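Local structure of NikO protein (Streptomyces tendae, 4FQD) at residues L16-G21 with V414-A419. The protein is an enolpyruvyl transferase that is essential in the biosynthesis of nikkomycin. The protein carries 4 engineered substitutions. Residues are numbered along the deposited sequence; the frame is centred on the assembly and turned at random.
Sequences LEIHGG and VLLLAA
The flat group at this contact is the carbonyl of Ala-419, and Ile-18 CG2 covers one of its faces. That methyl sits almost directly above the oxygen, with Ile-18 CG2 3.9 Å from Ala-419 O. Gly-20 CA comes up to the same oxygen from in front and to one side, 3.7 Å from Ala-419 O. Having no side chain, Gly-20 can bring its backbone this near to the helix. No hydrogen bond crosses between the segments, and the rest is apolar packing. Helix 409-419 is the crossover of a beta-alpha-beta unit between parallel strands 402-405 and 425-429. Strand 14-19 runs antiparallel beside 425-429, in one sheet of the inverse beta/alpha barrel. Ile-18 and Ala-419 also touch Leu-428 and Thr-426, respectively, on that neighbour. The two branches of Ile-18 divide the work. Its CG2 meets the methyl of Ala-419, with CG2 to CB at 3.8 Å. Its other branch crosses Leu-416 at a slant, with Ile-18 CG1 3.7 Å from Leu-416 CD1. The CA-CB bond of Leu-416 does not aim at the strand, but chi1 near -179° swings CD1 round to Ile-18. Glu-17 takes no part in the packing and forms a salt bridge with Arg-425.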
loop_
_atom_site.group_PDB
_atom_site.type_symbol
_atom_site.label_atom_id
_atom_site.label_comp_id
_atom_site.label_asym_id
_atom_site.label_seq_id
_atom_site.Cartn_x
_atom_site.Cartn_y
_atom_site.Cartn_z
ATOM N N LEU A 16 16.068 21.099 23.133
ATOM C CA LEU A 16 16.404 19.843 23.788
ATOM C C LEU A 16 17.818 19.459 23.380
ATOM O O LEU A 16 18.114 19.328 22.193
ATOM C CB LEU A 16 15.429 18.734 23.389
ATOM C CG LEU A 16 14.025 18.780 23.991
ATOM C CD1 LEU A 16 13.233 17.554 23.570
ATOM C CD2 LEU A 16 14.092 18.884 25.507
ATOM N N GLU A 17 18.698 19.299 24.362
ATOM C CA GLU A 17 20.075 18.913 24.086
ATOM C C GLU A 17 20.241 17.414 24.304
ATOM O O GLU A 17 20.253 16.939 25.440
ATOM C CB GLU A 17 21.041 19.700 24.971
ATOM C CG GLU A 17 22.508 19.494 24.633
ATOM C CD GLU A 17 23.421 20.403 25.431
ATOM O OE1 GLU A 17 23.373 21.634 25.217
ATOM O OE2 GLU A 17 24.183 19.889 26.276
ATOM N N ILE A 18 20.367 16.675 23.206
ATOM C CA ILE A 18 20.403 15.219 23.263
ATOM C C ILE A 18 21.811 14.649 23.106
ATOM O O ILE A 18 22.520 14.967 22.152
ATOM C CB ILE A 18 19.490 14.592 22.186
ATOM C CG1 ILE A 18 18.061 15.122 22.318
ATOM C CG2 ILE A 18 19.510 13.074 22.283
ATOM C CD1 ILE A 18 17.638 16.022 21.179
ATOM N N HIS A 19 22.207 13.806 24.053
ATOM C CA HIS A 19 23.457 13.065 23.954
ATOM C C HIS A 19 23.159 11.574 23.853
ATOM O O HIS A 19 23.067 10.880 24.866
ATOM C CB HIS A 19 24.352 13.339 25.163
ATOM C CG HIS A 19 24.822 14.757 25.262
ATOM N ND1 HIS A 19 24.158 15.713 26.000
ATOM C CD2 HIS A 19 25.891 15.382 24.714
ATOM C CE1 HIS A 19 24.799 16.864 25.904
ATOM N NE2 HIS A 19 25.854 16.691 25.129
ATOM N N GLY A 20 23.002 11.088 22.627
ATOM C CA GLY A 20 22.655 9.697 22.401
ATOM C C GLY A 20 23.847 8.766 22.483
ATOM O O GLY A 20 24.979 9.204 22.692
ATOM N N GLY A 21 23.591 7.474 22.310
ATOM C CA GLY A 21 24.637 6.471 22.388
ATOM C C GLY A 21 24.534 5.652 23.658
ATOM O O GLY A 21 25.263 4.678 23.844
ATOM N N VAL A 414 9.642 10.889 17.208
ATOM C CA VAL A 414 10.488 10.013 16.403
ATOM C C VAL A 414 11.892 10.591 16.197
ATOM O O VAL A 414 12.864 9.845 16.070
ATOM C CB VAL A 414 9.830 9.664 15.041
ATOM C CG1 VAL A 414 9.814 10.874 14.116
ATOM C CG2 VAL A 414 10.545 8.489 14.385
ATOM N N LEU A 415 11.998 11.916 16.180
ATOM C CA LEU A 415 13.297 12.568 16.060
ATOM C C LEU A 415 14.091 12.399 17.348
ATOM O O LEU A 415 15.307 12.206 17.323
ATOM C CB LEU A 415 13.136 14.053 15.733
ATOM C CG LEU A 415 12.675 14.386 14.313
ATOM C CD1 LEU A 415 12.585 15.891 14.118
ATOM C CD2 LEU A 415 13.606 13.758 13.293
ATOM N N LEU A 416 13.388 12.471 18.473
ATOM C CA LEU A 416 14.010 12.317 19.780
ATOM C C LEU A 416 14.550 10.902 19.963
ATOM O O LEU A 416 15.623 10.709 20.531
ATOM C CB LEU A 416 13.007 12.652 20.887
ATOM C CG LEU A 416 13.507 12.569 22.329
ATOM C CD1 LEU A 416 14.768 13.397 22.507
ATOM C CD2 LEU A 416 12.421 13.033 23.287
ATOM N N LEU A 417 13.804 9.917 19.470
ATOM C CA LEU A 417 14.224 8.524 19.556
ATOM C C LEU A 417 15.433 8.261 18.666
ATOM O O LEU A 417 16.363 7.555 19.058
ATOM C CB LEU A 417 13.078 7.589 19.165
ATOM C CG LEU A 417 11.831 7.611 20.049
ATOM C CD1 LEU A 417 10.806 6.607 19.548
ATOM C CD2 LEU A 417 12.195 7.337 21.500
ATOM N N ALA A 418 15.411 8.834 17.467
ATOM C CA ALA A 418 16.502 8.669 16.516
ATOM C C ALA A 418 17.768 9.367 17.003
ATOM O O ALA A 418 18.877 8.878 16.791
ATOM C CB ALA A 418 16.095 9.194 15.149
ATOM N N ALA A 419 17.594 10.510 17.659
ATOM C CA ALA A 419 18.720 11.267 18.197
ATOM C C ALA A 419 19.418 10.498 19.314
ATOM O O ALA A 419 20.636 10.588 19.473
ATOM C CB ALA A 419 18.256 12.624 18.697
#